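Local coordinates for protein thioredoxin peroxidase 2 (PDB 2C0D) that probably reduces hydrogen peroxide and organic hydroperoxides to water and alcohols, as a thioredoxin-dependent mitochondrial 2-Cys peroxiredoxin, at residues Q37-N42 / A106-P111; I46-S51 / E92-S97; T74-F79 / G118-T123; Y136-D141 / G148-D153. All coordinates share one frame; numbering follows the deposited sequence.

Interaction 1. Residues Q37-N42 / A106-P111; sequences QGLNKN and AWKNMP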
# COMPACT_ATOMS: atom_id res chain seq x y z
N GLN B 37 15.82 15.09 -13.77
CA GLN B 37 17.15 14.50 -13.95
C GLN B 37 17.30 13.30 -13.06
O GLN B 37 16.76 13.25 -11.94
CB GLN B 37 18.25 15.52 -13.58
CG GLN B 37 18.28 16.72 -14.50
CD GLN B 37 19.52 17.54 -14.26
OE1 GLN B 37 19.79 17.93 -13.12
NE2 GLN B 37 20.31 17.77 -15.32
N GLY B 38 18.03 12.32 -13.57
CA GLY B 38 18.33 11.14 -12.79
C GLY B 38 19.80 10.79 -12.92
O GLY B 38 20.49 11.28 -13.84
N LEU B 39 20.26 9.96 -12.00
CA LEU B 39 21.64 9.50 -12.01
C LEU B 39 21.53 7.99 -12.28
O LEU B 39 20.93 7.26 -11.47
CB LEU B 39 22.27 9.80 -10.64
CG LEU B 39 23.74 9.44 -10.40
CD1 LEU B 39 24.64 10.32 -11.31
CD2 LEU B 39 24.14 9.60 -8.89
N ASN B 40 22.02 7.53 -13.43
CA ASN B 40 21.84 6.10 -13.76
C ASN B 40 22.90 5.13 -13.17
O ASN B 40 23.78 5.54 -12.40
CB ASN B 40 21.59 5.90 -15.26
CG ASN B 40 22.88 5.99 -16.10
OD1 ASN B 40 23.99 6.07 -15.56
ND2 ASN B 40 22.73 5.99 -17.42
N LYS B 41 22.83 3.85 -13.56
CA LYS B 41 23.68 2.83 -12.96
C LYS B 41 25.14 3.04 -13.33
O LYS B 41 26.03 2.50 -12.67
CB LYS B 41 23.21 1.44 -13.37
CG LYS B 41 23.22 1.21 -14.87
CD LYS B 41 22.64 -0.16 -15.22
CE LYS B 41 23.09 -0.54 -16.62
NZ LYS B 41 22.45 -1.80 -17.16
N ASN B 42 25.39 3.84 -14.35
CA ASN B 42 26.75 4.16 -14.77
C ASN B 42 27.17 5.54 -14.30
O ASN B 42 28.18 6.09 -14.75
CB ASN B 42 26.86 3.99 -16.28
CG ASN B 42 26.72 2.53 -16.69
OD1 ASN B 42 25.95 2.19 -17.59
ND2 ASN B 42 27.44 1.66 -16.00
N ALA B 106 26.77 11.38 -3.89
CA ALA B 106 27.45 11.29 -2.59
C ALA B 106 26.99 10.06 -1.79
O ALA B 106 27.81 9.37 -1.16
CB ALA B 106 27.21 12.55 -1.79
N TRP B 107 25.70 9.74 -1.86
CA TRP B 107 25.15 8.58 -1.13
C TRP B 107 25.69 7.27 -1.74
O TRP B 107 26.02 6.30 -1.00
CB TRP B 107 23.63 8.61 -1.19
CG TRP B 107 22.95 7.87 -0.06
CD1 TRP B 107 23.44 7.60 1.20
CD2 TRP B 107 21.60 7.41 -0.08
NE1 TRP B 107 22.46 6.97 1.96
CE2 TRP B 107 21.33 6.84 1.19
CE3 TRP B 107 20.61 7.41 -1.05
CZ2 TRP B 107 20.09 6.26 1.50
CZ3 TRP B 107 19.34 6.80 -0.73
CH2 TRP B 107 19.12 6.26 0.54
N LYS B 108 25.80 7.23 -3.06
CA LYS B 108 26.33 6.06 -3.77
C LYS B 108 27.82 5.86 -3.48
O LYS B 108 28.29 4.73 -3.32
CB LYS B 108 26.14 6.17 -5.27
CG LYS B 108 24.65 6.04 -5.66
CD LYS B 108 24.42 6.17 -7.18
CE LYS B 108 24.82 4.90 -7.89
NZ LYS B 108 24.69 5.07 -9.40
N ASN B 109 28.53 6.96 -3.40
CA ASN B 109 29.98 6.91 -3.14
C ASN B 109 30.37 6.60 -1.69
O ASN B 109 31.50 6.14 -1.43
CB ASN B 109 30.63 8.19 -3.66
CG ASN B 109 32.15 8.11 -3.65
OD1 ASN B 109 32.75 7.20 -4.25
ND2 ASN B 109 32.77 9.00 -2.91
N MET B 110 29.45 6.81 -0.75
CA MET B 110 29.70 6.68 0.68
C MET B 110 29.85 5.20 1.05
O MET B 110 29.06 4.39 0.59
CB MET B 110 28.50 7.28 1.43
CG MET B 110 28.63 7.45 2.92
SD MET B 110 27.08 8.18 3.52
CE MET B 110 27.09 9.76 2.69
N PRO B 111 30.84 4.86 1.90
CA PRO B 111 30.97 3.45 2.34
C PRO B 111 29.69 3.00 3.03
O PRO B 111 29.10 3.76 3.78
CB PRO B 111 32.10 3.51 3.39
CG PRO B 111 32.90 4.71 3.02
CD PRO B 111 31.87 5.72 2.49
O HOH W 1 21.86 5.39 -9.70
O HOH W 2 25.94 2.79 -9.93
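Lys108, near the end of helix 101-109, lays its aliphatic part against Leu39, while its amino group comes near the backbone of Asn40 and, through water, links to Leu39 O and Lys41 O. The lysine chain is extended at chi2, bends at chi3 (76°) and straightens again before NZ. The methyl Leu39 CD2 touches Lys108 CD at 3.8 Å as the two side chains run past each other in opposite directions. With CG anti to the backbone N (chi1 -178°), Leu39 extends toward the helix and puts CD2 on the lysine chain. Asn40 O lies 3.2 Å from Lys108 NZ, but the angle is poor and no direct bond forms. Two waters carry the polar link instead. Water 1 accepts from Lys108 NZ at 2.9 Å and probably donates to Leu39 O, one of several acceptors around it; water 2 accepts from Lys108 NZ at 2.7 Å and donates to Lys41 O at 2.8 Å. An Asx turn shapes the receiving loop: Asn42 N reaches Asn40 OD1 at 2.9 Å, from above the carbonyl plane. Helix 101-109 thus meets the end of strand 35-39 through a buried lysine whose ammonium donates to two waters, an environment that would probably favour the charged form.

Interaction 2. Residues I46-S51 / E92-S97; sequences INVDLS and ELLGIS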
# COMPACT_ATOMS: atom_id res chain seq x y z
N ILE B 46 20.99 11.68 -16.60
CA ILE B 46 20.06 11.47 -17.69
C ILE B 46 18.74 12.19 -17.45
O ILE B 46 18.40 12.58 -16.32
CB ILE B 46 19.78 9.95 -17.93
CG1 ILE B 46 19.29 9.25 -16.62
CG2 ILE B 46 21.06 9.25 -18.47
CD1 ILE B 46 18.54 7.89 -16.81
N ASN B 47 18.00 12.41 -18.53
CA ASN B 47 16.64 12.89 -18.35
C ASN B 47 15.71 11.70 -18.24
O ASN B 47 15.64 10.88 -19.17
CB ASN B 47 16.23 13.78 -19.53
CG ASN B 47 17.00 15.10 -19.56
OD1 ASN B 47 17.27 15.70 -18.51
ND2 ASN B 47 17.37 15.54 -20.76
N VAL B 48 14.98 11.61 -17.13
CA VAL B 48 14.09 10.48 -16.88
C VAL B 48 12.68 10.94 -17.14
O VAL B 48 12.20 11.87 -16.51
CB VAL B 48 14.18 9.99 -15.40
CG1 VAL B 48 13.22 8.81 -15.17
CG2 VAL B 48 15.63 9.61 -15.07
N ASP B 49 12.03 10.26 -18.08
CA ASP B 49 10.72 10.62 -18.56
C ASP B 49 9.86 9.38 -18.39
O ASP B 49 10.13 8.37 -19.03
CB ASP B 49 10.85 10.95 -20.06
CG ASP B 49 9.54 11.26 -20.73
OD1 ASP B 49 8.50 11.38 -20.02
OD2 ASP B 49 9.54 11.39 -22.00
N LEU B 50 8.83 9.45 -17.54
CA LEU B 50 8.04 8.25 -17.24
C LEU B 50 7.42 7.70 -18.52
O LEU B 50 7.35 6.49 -18.72
CB LEU B 50 6.95 8.52 -16.20
CG LEU B 50 6.39 7.27 -15.51
CD1 LEU B 50 7.56 6.53 -14.81
CD2 LEU B 50 5.30 7.65 -14.51
N SER B 51 7.01 8.61 -19.41
CA SER B 51 6.30 8.18 -20.60
C SER B 51 7.16 7.36 -21.54
O SER B 51 6.63 6.62 -22.37
CB SER B 51 5.63 9.34 -21.35
OG SER B 51 6.60 10.20 -21.89
N GLU B 92 11.28 -1.46 -14.59
CA GLU B 92 12.27 -0.41 -14.31
C GLU B 92 12.10 0.09 -12.86
O GLU B 92 11.02 0.64 -12.53
CB GLU B 92 12.07 0.75 -15.29
CG GLU B 92 13.18 1.85 -15.17
CD GLU B 92 14.47 1.56 -15.93
OE1 GLU B 92 14.49 0.63 -16.79
OE2 GLU B 92 15.49 2.30 -15.71
N LEU B 93 13.12 -0.10 -12.02
CA LEU B 93 13.08 0.43 -10.64
C LEU B 93 13.62 1.86 -10.63
O LEU B 93 14.76 2.12 -11.08
CB LEU B 93 13.92 -0.45 -9.71
CG LEU B 93 13.94 -0.02 -8.23
CD1 LEU B 93 12.51 -0.03 -7.62
CD2 LEU B 93 14.91 -0.96 -7.44
N LEU B 94 12.83 2.80 -10.11
CA LEU B 94 13.30 4.20 -9.99
C LEU B 94 13.21 4.67 -8.53
O LEU B 94 12.10 4.70 -7.93
CB LEU B 94 12.45 5.13 -10.86
CG LEU B 94 12.44 4.77 -12.36
CD1 LEU B 94 11.46 5.65 -13.09
CD2 LEU B 94 13.83 4.86 -12.98
N GLY B 95 14.37 5.02 -7.95
CA GLY B 95 14.35 5.60 -6.60
C GLY B 95 14.09 7.08 -6.78
O GLY B 95 14.62 7.72 -7.72
N ILE B 96 13.23 7.65 -5.94
CA ILE B 96 12.92 9.08 -6.08
C ILE B 96 13.01 9.79 -4.72
O ILE B 96 12.41 9.34 -3.75
CB ILE B 96 11.51 9.31 -6.64
CG1 ILE B 96 11.31 8.57 -7.98
CG2 ILE B 96 11.27 10.82 -6.81
CD1 ILE B 96 9.87 8.51 -8.47
N SER B 97 13.76 10.89 -4.63
CA SER B 97 13.73 11.75 -3.40
C SER B 97 13.79 13.21 -3.84
O SER B 97 14.14 13.49 -5.00
CB SER B 97 14.86 11.43 -2.41
OG SER B 97 16.13 11.95 -2.88
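Val48 and Leu94 point at each other from facing strands and meet tip to tip, Val48 CG1 lying 4.2 Å from Leu94 CD1. Their CA atoms are 9.4 Å apart, the closest such pair between the two segments, so the side chains span the gap and no hydrogen bond crosses it. In Val48 the touching branch, CG1, is anti to the backbone N (chi1 180°). On Leu94, CD1 is the branch that meets both Val48 and Leu50. Leu50 comes in differently: its CB does not point at the other strand, yet the end of the side chain swings nearer, bringing Leu50 CD1 to 4.4 Å from Leu94 CD1. Strand 45-49 forms an antiparallel hairpin with 35-39, which pairs in turn with 123-126, the parallel neighbour of 91-97. Strands three pairings apart, with two strands between them, thus face one another, which is consistent with a sheet that bends round on itself in this peroxiredoxin; Thr123 touches both Val48 and Leu94. Asp49 OD1 closes an Asx turn by accepting from Ser51 N at 3.2 Å, and it also takes Ser51 OG at 2.9 Å. Both donors come from the same face of the carboxylate, above its plane. Strand 58-63, the parallel partner of 91-97, adds Leu61 against Leu94 and Cys59 against Leu50.

Interaction 3. Residues T74-F79 / G118-T123; sequences TEIIEF and GNVEFT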
# COMPACT_ATOMS: atom_id res chain seq x y z
N THR B 74 19.57 0.72 4.19
CA THR B 74 19.42 -0.74 4.15
C THR B 74 18.37 -1.18 3.12
O THR B 74 18.56 -2.19 2.43
CB THR B 74 19.10 -1.29 5.56
OG1 THR B 74 20.05 -0.78 6.51
CG2 THR B 74 19.15 -2.82 5.58
N GLU B 75 17.27 -0.43 2.99
CA GLU B 75 16.24 -0.89 2.06
C GLU B 75 16.71 -0.77 0.62
O GLU B 75 16.43 -1.62 -0.20
CB GLU B 75 14.88 -0.18 2.29
CG GLU B 75 14.86 1.30 1.96
CD GLU B 75 13.45 1.90 1.99
OE1 GLU B 75 12.46 1.16 2.30
OE2 GLU B 75 13.34 3.12 1.77
N ILE B 76 17.45 0.30 0.31
CA ILE B 76 17.99 0.49 -1.00
C ILE B 76 19.00 -0.60 -1.33
O ILE B 76 19.03 -1.14 -2.44
CB ILE B 76 18.69 1.91 -1.10
CG1 ILE B 76 17.69 3.04 -0.83
CG2 ILE B 76 19.35 2.08 -2.49
CD1 ILE B 76 16.49 3.00 -1.76
N ILE B 77 19.84 -0.92 -0.35
CA ILE B 77 20.83 -1.98 -0.52
C ILE B 77 20.14 -3.31 -0.86
O ILE B 77 20.58 -4.03 -1.74
CB ILE B 77 21.71 -2.09 0.74
CG1 ILE B 77 22.62 -0.83 0.79
CG2 ILE B 77 22.59 -3.31 0.64
CD1 ILE B 77 23.23 -0.58 2.19
N GLU B 78 19.03 -3.57 -0.17
CA GLU B 78 18.25 -4.82 -0.37
C GLU B 78 17.57 -4.86 -1.75
O GLU B 78 17.59 -5.89 -2.44
CB GLU B 78 17.24 -5.03 0.75
CG GLU B 78 17.87 -5.39 2.12
N PHE B 79 16.96 -3.74 -2.17
CA PHE B 79 16.41 -3.66 -3.52
C PHE B 79 17.48 -3.90 -4.56
O PHE B 79 17.27 -4.64 -5.51
CB PHE B 79 15.70 -2.32 -3.79
CG PHE B 79 14.28 -2.29 -3.30
CD1 PHE B 79 14.00 -2.33 -1.94
CD2 PHE B 79 13.21 -2.23 -4.20
CE1 PHE B 79 12.66 -2.31 -1.46
CE2 PHE B 79 11.87 -2.18 -3.73
CZ PHE B 79 11.60 -2.20 -2.37
N GLY B 118 26.28 2.39 -1.78
CA GLY B 118 27.08 1.80 -2.86
C GLY B 118 26.58 2.15 -4.26
O GLY B 118 25.55 2.83 -4.41
N ASN B 119 27.29 1.67 -5.29
CA ASN B 119 26.94 2.01 -6.66
C ASN B 119 25.82 1.11 -7.18
O ASN B 119 26.05 0.16 -7.95
CB ASN B 119 28.18 2.07 -7.59
CG ASN B 119 29.07 3.30 -7.28
OD1 ASN B 119 30.20 3.19 -6.81
ND2 ASN B 119 28.53 4.46 -7.49
N VAL B 120 24.61 1.43 -6.73
CA VAL B 120 23.44 0.63 -7.06
C VAL B 120 23.18 0.64 -8.56
O VAL B 120 23.55 1.58 -9.27
CB VAL B 120 22.20 1.10 -6.27
CG1 VAL B 120 22.42 0.89 -4.75
CG2 VAL B 120 21.85 2.57 -6.63
N GLU B 121 22.57 -0.46 -9.04
CA GLU B 121 22.39 -0.73 -10.45
C GLU B 121 21.03 -0.28 -10.97
O GLU B 121 20.43 -0.96 -11.83
CB GLU B 121 22.52 -2.26 -10.72
N PHE B 122 20.53 0.84 -10.47
CA PHE B 122 19.28 1.38 -10.98
C PHE B 122 19.29 2.91 -10.82
O PHE B 122 20.11 3.46 -10.06
CB PHE B 122 18.05 0.76 -10.28
CG PHE B 122 17.94 1.03 -8.78
CD1 PHE B 122 17.15 2.09 -8.32
CD2 PHE B 122 18.55 0.20 -7.84
CE1 PHE B 122 16.98 2.36 -6.96
CE2 PHE B 122 18.39 0.42 -6.45
CZ PHE B 122 17.60 1.51 -6.00
N THR B 123 18.38 3.58 -11.50
CA THR B 123 18.37 5.05 -11.55
C THR B 123 17.75 5.71 -10.32
O THR B 123 16.68 5.29 -9.84
CB THR B 123 17.60 5.48 -12.81
OG1 THR B 123 18.32 4.97 -13.96
CG2 THR B 123 17.47 7.04 -12.91
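Ile76 of helix 73-81 meets Val120 and Phe122 with a single methyl, CG2. That branch stands anti to the backbone N (chi1 -60° for CG1) and lies 4.0 Å from Val120 CG1. It is equally close to the ring, with Ile76 CG2 to Phe122 CZ also 4.0 Å. The Ile76 side chain crosses each of the other two at about a right angle. Phe122 and Ile76 bury the most surface here, about 50 Å² each, with Val120 next at 30 Å². The phenyl ring is steered inward by its chi1 of 63°, which places CG between the backbone N and the carbonyl carbon. Within the same segment, Val120 CG2 covers one face of the Phe122 ring, 4.1 Å above it and offset toward the rim. The chain leading there turns sharply, since Asn119 is the centre of an inverse gamma turn in which Val120 N bonds to Gly118 O at 2.9 Å. Cys72, the predicted peroxidatic cysteine, immediately precedes this helix, and its side chain is about 7 Å from that of Ile76. The contact joins the first turn of helix 73-81 to the loop between helix 101-109 and strand 123-126. Trp107 of helix 101-109 packs on Ile76, Leu93 of strand 91-97 lies against Phe122 and Phe79, and Asn80 OD1, on the same helix 73-81, is hydrogen-bonded to Glu121 N of the loop.

Interaction 4. Residues Y136-D141 / G148-D153; sequences YNVLYD and GLFIID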
# COMPACT_ATOMS: atom_id res chain seq x y z
N TYR B 136 2.22 12.33 -6.62
CA TYR B 136 1.98 10.97 -6.05
C TYR B 136 1.45 10.97 -4.60
O TYR B 136 1.33 9.89 -3.99
CB TYR B 136 3.21 10.06 -6.26
CG TYR B 136 3.38 9.68 -7.72
CD1 TYR B 136 2.81 8.49 -8.21
CD2 TYR B 136 4.11 10.49 -8.60
CE1 TYR B 136 2.94 8.12 -9.58
CE2 TYR B 136 4.26 10.12 -10.01
CZ TYR B 136 3.66 8.93 -10.46
OH TYR B 136 3.77 8.54 -11.78
N ASN B 137 1.09 12.17 -4.09
CA ASN B 137 0.46 12.35 -2.76
C ASN B 137 1.39 11.87 -1.64
O ASN B 137 0.94 11.35 -0.61
CB ASN B 137 -0.88 11.59 -2.71
CG ASN B 137 -1.92 12.18 -3.65
OD1 ASN B 137 -1.90 13.36 -3.98
ND2 ASN B 137 -2.87 11.33 -4.08
N VAL B 138 2.71 12.02 -1.84
CA VAL B 138 3.68 11.57 -0.84
C VAL B 138 4.64 12.70 -0.40
O VAL B 138 5.65 12.43 0.22
CB VAL B 138 4.49 10.32 -1.29
CG1 VAL B 138 3.57 9.10 -1.41
CG2 VAL B 138 5.26 10.57 -2.61
N LEU B 139 4.29 13.95 -0.68
CA LEU B 139 5.15 15.07 -0.24
C LEU B 139 4.71 15.45 1.18
O LEU B 139 3.54 15.83 1.40
CB LEU B 139 5.00 16.28 -1.17
CG LEU B 139 5.90 17.47 -0.80
CD1 LEU B 139 7.40 17.04 -0.83
CD2 LEU B 139 5.65 18.63 -1.73
N TYR B 140 5.64 15.32 2.12
CA TYR B 140 5.36 15.68 3.51
C TYR B 140 5.80 17.12 3.76
O TYR B 140 6.98 17.45 3.59
CB TYR B 140 6.12 14.74 4.41
CG TYR B 140 5.99 15.12 5.86
CD1 TYR B 140 4.82 14.87 6.56
CD2 TYR B 140 7.02 15.78 6.50
CE1 TYR B 140 4.69 15.23 7.91
CE2 TYR B 140 6.92 16.14 7.85
CZ TYR B 140 5.75 15.87 8.53
OH TYR B 140 5.68 16.25 9.85
N ASP B 141 4.87 17.94 4.22
CA ASP B 141 5.19 19.32 4.72
C ASP B 141 5.99 20.20 3.74
O ASP B 141 6.78 21.03 4.18
CB ASP B 141 5.96 19.26 6.05
CG ASP B 141 5.78 20.55 6.88
OD1 ASP B 141 4.69 21.15 6.80
OD2 ASP B 141 6.69 20.89 7.63
N GLY B 148 6.85 5.97 0.06
CA GLY B 148 5.78 5.55 -0.86
C GLY B 148 6.33 4.61 -1.91
O GLY B 148 7.52 4.68 -2.27
N LEU B 149 5.46 3.74 -2.43
CA LEU B 149 5.87 2.87 -3.51
C LEU B 149 4.70 2.70 -4.46
O LEU B 149 3.56 2.52 -4.03
CB LEU B 149 6.26 1.49 -2.97
CG LEU B 149 6.73 0.49 -4.04
CD1 LEU B 149 7.86 -0.41 -3.51
CD2 LEU B 149 5.51 -0.33 -4.47
N PHE B 150 4.99 2.79 -5.76
CA PHE B 150 3.91 2.64 -6.76
C PHE B 150 4.34 1.71 -7.87
O PHE B 150 5.51 1.74 -8.28
CB PHE B 150 3.62 4.03 -7.39
CG PHE B 150 3.12 5.03 -6.37
CD1 PHE B 150 1.74 5.21 -6.19
CD2 PHE B 150 4.00 5.74 -5.55
CE1 PHE B 150 1.26 6.13 -5.24
CE2 PHE B 150 3.54 6.63 -4.58
CZ PHE B 150 2.16 6.81 -4.41
N ILE B 151 3.41 0.93 -8.40
CA ILE B 151 3.73 0.11 -9.57
C ILE B 151 2.90 0.67 -10.72
O ILE B 151 1.65 0.83 -10.60
CB ILE B 151 3.37 -1.39 -9.34
CG1 ILE B 151 4.13 -1.96 -8.14
CG2 ILE B 151 3.59 -2.22 -10.66
CD1 ILE B 151 5.63 -1.86 -8.29
N ILE B 152 3.58 0.95 -11.83
CA ILE B 152 3.00 1.53 -13.03
C ILE B 152 3.01 0.47 -14.14
O ILE B 152 4.05 -0.14 -14.38
CB ILE B 152 3.87 2.75 -13.47
CG1 ILE B 152 4.14 3.70 -12.29
CG2 ILE B 152 3.28 3.47 -14.71
CD1 ILE B 152 2.91 4.32 -11.66
N ASP B 153 1.90 0.24 -14.82
CA ASP B 153 1.94 -0.80 -15.86
C ASP B 153 2.40 -0.26 -17.22
O ASP B 153 2.79 0.92 -17.36
CB ASP B 153 0.58 -1.58 -15.91
CG ASP B 153 -0.55 -0.74 -16.50
OD1 ASP B 153 -0.27 0.31 -17.14
OD2 ASP B 153 -1.75 -1.13 -16.37
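Tyr136 crosses Phe150 with one ring edge directed at its face. CB starts near the rim, with Tyr136 CB 3.8 Å from Phe150 CE2. From CB, the first torsion (chi1 -71°) sets CG anti to the carbonyl carbon and carries the ring over Phe150. Tyr136 CD1 comes next: it stands 3.8 Å above the Phe150 plane, over the centre, and is 3.9 Å from Phe150 CG. The two rings form an edge-to-face pair, with centroids 5.1 Å apart and planes at 60°. Further out, Tyr136 CE1 is 4.3 Å from Ile152 CD1, a doubtful contact because it belongs to one of two conformers of Ile152. At the tip, the polar partner of OH is the backbone carbonyl of Tyr32. Val138 takes the edge of the Phe150 ring: Val138 CG1 lies near the plane, 4.0 Å from Phe150 CE2, and also 4.2 Å from Gly148 CA. Between Tyr136 and Val138, Asn137 has positive phi (62°) and is the C-prime residue of a Schellman motif ending helix 131-135. The chain then runs into strand 139-140, which forms a beta hairpin with strand 144-152. That longer strand pairs with both 58-63 and 158-164; Leu61 and Phe63 of the former touch Tyr136 and Val138, while Gln161 and Val158 of the latter touch Phe150 and Ile152.

Interactions 1, 2 and 3 form a connected group: the centres of 1 and 3 are 9 Å apart, those of 1 and 2 are 13 Å apart, and those of 2 and 3 are 14 Å apart. Lys108 CB packs 3.5 Å from Gly118 O, joining 1 to 3; Gly38 N probably bonds Ile46 O (2.8 Å), joining 1 to 2, and Gly95 N probably bonds Thr123 O (3.0 Å), joining 2 to 3. Interactions 3 and 4 lie on opposite sides of the chain's centre, 19 Å apart, yet Phe79 CZ packs 4.3 Å from Leu149 CD1; interaction 4 also touches interaction 2, where Leu50 CD2 is 3.3 Å from Tyr136 OH. Only interaction 3 lies near the predicted active-site Cys72.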